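Local coordinates for protein GTP cyclohydrolase 1 type 2 homolog (PDB 3LNL) that is of unknown function but binds zinc at a dinuclear centre and assembles into a toroid-shaped hexamer of the NIF3 family, at residues I125-N130 with L242-E247; A246-Q251 with K281-I286; D303-G308 with V323-I328. The protein carries 2 engineered substitutions. All coordinates share one frame; numbering follows the deposited sequence.

Interaction 1. Residues I125-N130 with L242-E247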
# COMPACT_ATOMS: atom_id res chain seq x y z
N ILE B 125 26.00 18.14 -26.07
CA ILE B 125 25.53 17.17 -25.11
C ILE B 125 24.98 17.90 -23.89
O ILE B 125 25.67 18.75 -23.32
CB ILE B 125 26.67 16.25 -24.64
CG1 ILE B 125 27.32 15.52 -25.83
CG2 ILE B 125 26.12 15.17 -23.66
CD1 ILE B 125 28.65 14.83 -25.50
N SER B 126 23.74 17.63 -23.51
CA SER B 126 23.26 18.14 -22.23
C SER B 126 22.41 17.15 -21.46
O SER B 126 21.74 16.29 -22.04
CB SER B 126 22.54 19.48 -22.36
OG SER B 126 21.42 19.39 -23.13
N ILE B 127 22.45 17.36 -20.14
CA ILE B 127 21.70 16.59 -19.19
C ILE B 127 20.22 16.76 -19.49
O ILE B 127 19.77 17.87 -19.80
CB ILE B 127 22.01 17.01 -17.72
CG1 ILE B 127 23.42 16.55 -17.34
CG2 ILE B 127 20.95 16.44 -16.74
CD1 ILE B 127 23.58 14.99 -17.15
N ILE B 128 19.48 15.65 -19.36
CA ILE B 128 18.00 15.68 -19.42
C ILE B 128 17.43 15.03 -18.16
O ILE B 128 18.17 14.48 -17.30
CB ILE B 128 17.43 15.00 -20.73
CG1 ILE B 128 17.92 13.57 -20.83
CG2 ILE B 128 17.75 15.85 -21.97
CD1 ILE B 128 17.34 12.78 -21.98
N ASN B 129 16.10 15.09 -18.04
CA ASN B 129 15.39 14.56 -16.86
C ASN B 129 15.90 15.19 -15.55
O ASN B 129 16.08 14.51 -14.54
CB ASN B 129 15.45 13.02 -16.82
CG ASN B 129 14.79 12.37 -18.04
OD1 ASN B 129 13.71 12.76 -18.42
ND2 ASN B 129 15.48 11.46 -18.71
N ASN B 130 16.13 16.49 -15.57
CA ASN B 130 16.77 17.16 -14.43
C ASN B 130 16.06 17.01 -13.11
O ASN B 130 14.85 17.12 -13.05
CB ASN B 130 16.98 18.64 -14.70
CG ASN B 130 17.72 18.87 -15.96
OD1 ASN B 130 17.30 18.36 -16.97
ND2 ASN B 130 18.89 19.50 -15.89
N LEU B 242 19.06 12.15 -15.06
CA LEU B 242 19.26 10.85 -15.71
C LEU B 242 19.12 10.90 -17.24
O LEU B 242 18.01 11.00 -17.79
CB LEU B 242 18.33 9.79 -15.12
CG LEU B 242 18.58 8.40 -15.70
CD1 LEU B 242 19.94 7.85 -15.20
CD2 LEU B 242 17.44 7.45 -15.37
N GLY B 243 20.28 10.84 -17.89
CA GLY B 243 20.39 10.82 -19.32
C GLY B 243 20.99 12.10 -19.85
O GLY B 243 21.10 13.11 -19.14
N VAL B 244 21.39 12.04 -21.11
CA VAL B 244 21.74 13.20 -21.90
C VAL B 244 21.01 13.20 -23.23
O VAL B 244 20.64 12.14 -23.77
CB VAL B 244 23.28 13.29 -22.20
CG1 VAL B 244 24.06 13.55 -20.87
CG2 VAL B 244 23.80 12.05 -22.99
N MET B 245 20.83 14.41 -23.78
CA MET B 245 20.43 14.58 -25.17
C MET B 245 21.64 15.10 -25.86
O MET B 245 22.30 15.98 -25.34
CB MET B 245 19.26 15.59 -25.35
CG MET B 245 18.64 15.58 -26.76
SD MET B 245 17.53 14.15 -27.05
CE MET B 245 16.16 14.58 -25.91
N ALA B 246 21.92 14.61 -27.07
CA ALA B 246 23.02 15.10 -27.87
C ALA B 246 22.67 14.94 -29.36
O ALA B 246 21.57 14.47 -29.69
CB ALA B 246 24.26 14.31 -27.53
N GLU B 247 23.59 15.33 -30.24
CA GLU B 247 23.39 15.19 -31.68
C GLU B 247 24.61 14.63 -32.39
O GLU B 247 25.76 14.78 -31.92
CB GLU B 247 22.96 16.50 -32.40
CG GLU B 247 22.76 17.68 -31.59
CD GLU B 247 22.59 18.93 -32.45
OE1 GLU B 247 21.57 19.07 -33.17
OE2 GLU B 247 23.54 19.73 -32.48
O HOH W 1 21.66 19.13 -26.13
O HOH W 2 16.54 12.26 -13.44

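Interaction 2. Residues A246-Q251 with K281-I286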
# COMPACT_ATOMS: atom_id res chain seq x y z
N ALA B 246 21.92 14.61 -27.07
CA ALA B 246 23.02 15.10 -27.87
C ALA B 246 22.67 14.94 -29.36
O ALA B 246 21.57 14.47 -29.69
CB ALA B 246 24.26 14.31 -27.53
N GLU B 247 23.59 15.33 -30.24
CA GLU B 247 23.39 15.19 -31.68
C GLU B 247 24.61 14.63 -32.39
O GLU B 247 25.76 14.78 -31.92
CB GLU B 247 22.96 16.50 -32.40
CG GLU B 247 22.76 17.68 -31.59
CD GLU B 247 22.59 18.93 -32.45
OE1 GLU B 247 21.57 19.07 -33.17
OE2 GLU B 247 23.54 19.73 -32.48
N VAL B 248 24.34 13.98 -33.51
CA VAL B 248 25.40 13.56 -34.42
C VAL B 248 25.82 14.80 -35.15
O VAL B 248 25.04 15.77 -35.24
CB VAL B 248 24.98 12.44 -35.39
CG1 VAL B 248 24.89 11.14 -34.61
CG2 VAL B 248 23.65 12.75 -36.07
N ASP B 249 27.09 14.80 -35.56
CA ASP B 249 27.67 15.89 -36.35
C ASP B 249 26.83 16.12 -37.59
O ASP B 249 26.44 17.26 -37.89
CB ASP B 249 29.08 15.51 -36.81
CG ASP B 249 30.11 15.59 -35.69
OD1 ASP B 249 31.14 14.87 -35.74
OD2 ASP B 249 29.90 16.40 -34.76
N ASN B 250 26.56 15.01 -38.28
CA ASN B 250 25.83 14.98 -39.56
C ASN B 250 24.65 14.02 -39.43
O ASN B 250 24.89 12.91 -39.07
CB ASN B 250 26.79 14.49 -40.66
CG ASN B 250 27.99 15.41 -40.83
OD1 ASN B 250 27.82 16.54 -41.23
ND2 ASN B 250 29.19 14.93 -40.49
N GLN B 251 23.42 14.47 -39.68
CA GLN B 251 22.21 13.62 -39.78
C GLN B 251 22.58 12.32 -40.52
O GLN B 251 23.22 12.36 -41.57
CB GLN B 251 21.04 14.37 -40.49
CG GLN B 251 19.62 13.77 -40.25
CD GLN B 251 18.45 14.43 -41.03
OE1 GLN B 251 18.52 14.54 -42.24
NE2 GLN B 251 17.32 14.78 -40.32
N LYS B 281 19.04 12.64 -35.96
CA LYS B 281 19.93 13.73 -35.61
C LYS B 281 20.16 13.87 -34.10
O LYS B 281 21.31 14.03 -33.66
CB LYS B 281 19.37 15.03 -36.15
CG LYS B 281 20.12 16.24 -35.69
CD LYS B 281 21.49 16.33 -36.37
CE LYS B 281 22.15 17.62 -36.00
NZ LYS B 281 23.51 17.56 -36.50
N ARG B 282 19.06 13.89 -33.35
CA ARG B 282 19.10 14.02 -31.91
C ARG B 282 18.93 12.66 -31.23
O ARG B 282 18.03 11.90 -31.54
CB ARG B 282 18.04 15.02 -31.43
CG ARG B 282 18.08 16.32 -32.18
CD ARG B 282 17.02 17.31 -31.72
NE ARG B 282 17.30 17.68 -30.34
CZ ARG B 282 16.46 18.32 -29.55
NH1 ARG B 282 15.26 18.68 -29.99
NH2 ARG B 282 16.84 18.63 -28.31
N ILE B 283 19.79 12.41 -30.24
CA ILE B 283 19.96 11.15 -29.59
C ILE B 283 19.78 11.32 -28.08
O ILE B 283 20.42 12.15 -27.48
CB ILE B 283 21.38 10.65 -29.92
CG1 ILE B 283 21.50 10.49 -31.49
CG2 ILE B 283 21.66 9.29 -29.25
CD1 ILE B 283 22.74 10.97 -32.00
N ALA B 284 18.89 10.54 -27.47
CA ALA B 284 18.81 10.50 -26.01
C ALA B 284 19.53 9.21 -25.57
O ALA B 284 19.34 8.16 -26.20
CB ALA B 284 17.36 10.47 -25.57
N ILE B 285 20.30 9.30 -24.50
CA ILE B 285 21.10 8.16 -23.99
C ILE B 285 20.90 7.99 -22.50
O ILE B 285 21.11 8.92 -21.74
CB ILE B 285 22.59 8.36 -24.22
CG1 ILE B 285 22.94 8.51 -25.70
CG2 ILE B 285 23.38 7.15 -23.65
CD1 ILE B 285 24.29 9.24 -25.91
N ILE B 286 20.45 6.80 -22.11
CA ILE B 286 20.48 6.36 -20.72
C ILE B 286 21.19 5.01 -20.66
O ILE B 286 20.67 3.96 -21.03
CB ILE B 286 19.11 6.30 -20.03
CG1 ILE B 286 18.46 7.67 -20.04
CG2 ILE B 286 19.29 5.80 -18.55
CD1 ILE B 286 17.08 7.72 -19.48

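Interaction 3. Residues D303-G308 with V323-I328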
# COMPACT_ATOMS: atom_id res chain seq x y z
N ASP B 303 15.28 11.67 -31.65
CA ASP B 303 14.98 10.78 -32.79
C ASP B 303 15.18 9.30 -32.49
O ASP B 303 14.63 8.44 -33.21
CB ASP B 303 15.85 11.16 -34.01
CG ASP B 303 15.63 12.61 -34.46
OD1 ASP B 303 14.47 13.08 -34.42
OD2 ASP B 303 16.64 13.28 -34.81
N VAL B 304 15.98 9.00 -31.45
CA VAL B 304 16.27 7.63 -31.04
C VAL B 304 16.68 7.67 -29.57
O VAL B 304 17.25 8.68 -29.08
CB VAL B 304 17.39 6.97 -31.95
CG1 VAL B 304 18.73 7.78 -31.88
CG2 VAL B 304 17.61 5.48 -31.59
N PHE B 305 16.29 6.62 -28.87
CA PHE B 305 16.58 6.41 -27.51
C PHE B 305 17.56 5.25 -27.41
O PHE B 305 17.27 4.16 -27.84
CB PHE B 305 15.34 6.10 -26.73
CG PHE B 305 15.56 5.96 -25.24
CD1 PHE B 305 15.92 7.07 -24.47
CD2 PHE B 305 15.46 4.71 -24.61
CE1 PHE B 305 16.10 6.96 -23.11
CE2 PHE B 305 15.68 4.58 -23.24
CZ PHE B 305 16.01 5.71 -22.48
N VAL B 306 18.74 5.53 -26.85
CA VAL B 306 19.82 4.56 -26.74
C VAL B 306 19.96 4.10 -25.31
O VAL B 306 20.10 4.93 -24.37
CB VAL B 306 21.18 5.17 -27.18
CG1 VAL B 306 22.33 4.14 -26.99
CG2 VAL B 306 21.09 5.68 -28.64
N THR B 307 19.90 2.77 -25.12
CA THR B 307 19.98 2.21 -23.78
C THR B 307 20.44 0.74 -23.85
O THR B 307 20.87 0.28 -24.90
CB THR B 307 18.63 2.36 -23.02
OG1 THR B 307 18.83 2.17 -21.62
CG2 THR B 307 17.53 1.37 -23.50
N GLY B 308 20.34 0.03 -22.73
CA GLY B 308 20.61 -1.42 -22.68
C GLY B 308 19.45 -2.19 -22.12
O GLY B 308 18.44 -1.59 -21.72
N VAL B 323 8.63 4.78 -31.90
CA VAL B 323 9.72 5.22 -31.06
C VAL B 323 10.98 4.42 -31.46
O VAL B 323 10.99 3.17 -31.41
CB VAL B 323 9.39 5.10 -29.55
CG1 VAL B 323 10.67 5.40 -28.67
CG2 VAL B 323 8.25 6.04 -29.18
N ASN B 324 12.02 5.10 -31.90
CA ASN B 324 13.19 4.39 -32.33
C ASN B 324 14.15 4.07 -31.16
O ASN B 324 14.40 4.91 -30.31
CB ASN B 324 13.92 5.18 -33.40
CG ASN B 324 13.07 5.48 -34.58
OD1 ASN B 324 12.40 4.58 -35.10
ND2 ASN B 324 13.05 6.72 -35.01
N LEU B 325 14.65 2.84 -31.13
CA LEU B 325 15.52 2.41 -30.03
C LEU B 325 16.80 1.80 -30.57
O LEU B 325 16.79 1.26 -31.68
CB LEU B 325 14.84 1.35 -29.18
CG LEU B 325 13.50 1.66 -28.55
CD1 LEU B 325 12.95 0.33 -27.92
CD2 LEU B 325 13.56 2.79 -27.55
N ILE B 326 17.87 1.94 -29.81
CA ILE B 326 19.07 1.13 -29.95
C ILE B 326 19.44 0.54 -28.59
O ILE B 326 19.60 1.24 -27.58
CB ILE B 326 20.32 1.90 -30.54
CG1 ILE B 326 19.98 2.55 -31.88
CG2 ILE B 326 21.49 0.92 -30.73
CD1 ILE B 326 20.96 3.55 -32.40
N ASP B 327 19.59 -0.78 -28.58
CA ASP B 327 20.17 -1.52 -27.47
C ASP B 327 21.66 -1.65 -27.68
O ASP B 327 22.12 -2.47 -28.47
CB ASP B 327 19.51 -2.89 -27.36
CG ASP B 327 19.79 -3.62 -26.05
OD1 ASP B 327 20.73 -3.24 -25.32
OD2 ASP B 327 19.06 -4.60 -25.77
N ILE B 328 22.43 -0.88 -26.91
CA ILE B 328 23.89 -0.99 -26.94
C ILE B 328 24.43 -1.96 -25.86
O ILE B 328 25.67 -2.13 -25.70
CB ILE B 328 24.58 0.35 -26.75
CG1 ILE B 328 24.13 1.06 -25.47
CG2 ILE B 328 24.40 1.20 -27.99
CD1 ILE B 328 25.03 2.31 -25.09
O HOH W 3 11.97 7.85 -31.93

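Interaction 1. Residues I125-N130 with L242-E247
Asn129 turns its CG anti to its own carbonyl carbon (chi1 -61°), which carries the amide up to Leu242: ND2 donates to Leu242 O at 2.7 Å, almost straight, with that oxygen close to the amide plane. Its OD1 is taken by Gln296 and Gln300, so both ends of the amide are held. Ile128 puts CG1 between its backbone N and carbonyl carbon (chi1 57°); CG1 then lies over the peptide of Gly243, 3.5 Å from Gly243 C, while CG2 meets Met245 CB. At phi 111° a CB on Gly243 would press against the carbonyl O of Leu242 and crowd Ile128 CG1.

Ser126 and Met245 form an antiparallel hydrogen-bonded pair, Ser126 N to Met245 O at 2.9 Å and Met245 N to Ser126 O at 2.7 Å. Ile128 N donates to Gly243 O at 3.0 Å. Facing helix 112-119, Ile125 straddles two neighbours, CG1 on Ala246 CB and CG2 on Val244 CB, each at 3.7 Å. This is an antiparallel beta pairing where strand 125-142 begins its run toward the PII-like domain and strand 240-253 returns from it, beside the zinc site of the NIF3 fold.

Interaction 2. Residues A246-Q251 with K281-I286
An antiparallel pair within the large mixed sheet joins strand 240-253 to strand 279-285, and at its far end the first of them turns a corner at Asp249 and Asn250. Ala246 and Ile283 are the hydrogen-bonded pair: Ala246 N gives to Ile283 O at 2.9 Å, and Ile283 N gives back to Ala246 O at 2.8 Å. Glu247 faces Arg282 in the next, non-hydrogen-bonded pair, and Val248 N then donates to Lys281 O.

Beyond this point the lysine side chain takes over from the backbone, for it is the ammonium of Lys281 and not its backbone N that takes Val248 O. Lys281 starts with CG anti to its backbone N (chi1 172°), and a bend at chi2 sends the extended remainder across to strand 246-248, where NZ meets Val248 O at 2.7 Å. The ammonium is tilted 21° from the plane of that carbonyl. Val248 thus has both its N and its O bonded to the same residue, just before the corner. Glu247 lies obliquely across the lysine, OE1 coming to 3.2 Å from Lys281 CE but staying 4.1 Å from NZ, too far for a salt bridge; the attraction probably still steadies the ammonium. The other carboxylate oxygen, OE2, is bonded to Asn124.

On the face of Ala246 and Ile283, the packing is tight. Val248 CG1 meets Ile283 CD1 at 3.4 Å, closer than usual for two methyls, and the two side chains cross at about a right angle. The short strand segments 246-248 and 281-285 run 135° apart, well off strict antiparallel. Here is a twisted antiparallel pairing of non-consecutive strands, joined through helix 254-264 and strand 271-273, in the mixed sheet of the NIF3 fold.

Interaction 3. Residues D303-G308 with V323-I328
Val304 and Ile326 interlock on one face of a parallel strand pair: CG2 of Val304 sits over the Asn324 carbonyl and meets CG1 of Ile326 at 3.8 Å. Two residues on, Val306 provides the next bump. Its CG1 lies against the fork of Ile328, touching CG2 at 3.7 Å and CD1 at nearly the same distance, with the two side chains crossing at about a right angle. Ile328 can receive it because CG1 stands between the backbone N and the carbonyl carbon (chi1 55°), which spreads CG2 and CD1 around the valine methyl. Helix 254-264 packs on this face, with Leu254 on Val304 and Ile326, and Ile261 on Ile328.

The other face carries Phe305, Leu325, Thr307 and Asp327. Leu325 CD2 tucks in beside Phe305 CB at 3.8 Å and near the plane of the ring, at its edge, while the ring itself leads away toward helix 294-299. Asp327 brings OD1 to 3.2 Å from Gly308 CA. Its OD1 also accepts from Asn329 N, and OD2 is gripped by Arg271 and Ile310 N.

Between the faces run backbone bonds in parallel register, among them Phe305 N to Asn324 O and Thr307 N to Ile326 O, both 2.9 Å. Before them Asn324 ND2 reaches Asp303 O at 2.9 Å, the oxygen nearly in the amide plane, and a water links that same oxygen to Asn324 N. Two donors therefore share Asp303 O at the start of this beta-alpha-beta unit. Chemically, an apolar face seals against a helix, while the buried Asp327 carboxylate is compensated from outside the two strands, by the guanidinium of Arg271 and by backbone N-H groups, which would probably favour its charged form.

How the interactions relate
Interactions 1, 2 and 3 follow one another across a single mixed sheet. Interactions 1 and 2 share Ala246 and Glu247 on strand 240-253, their centres about 10 Å apart, and Val244 O probably accepts from Ile285 N at 3.0 Å. Strand 279-285 then borders strand 304-307 of interaction 3, whose centre is about 11 Å from that of interaction 2; Lys281 N probably bonds to Asp303 OD2 at 2.7 Å. Interactions 1 and 3 do not touch, but both come near a zinc ion: at nearest approach the Leu242 side chain is about 6 Å from one and Gly308 about 9 Å from one, whereas interaction 2 lies away from the metal ligands.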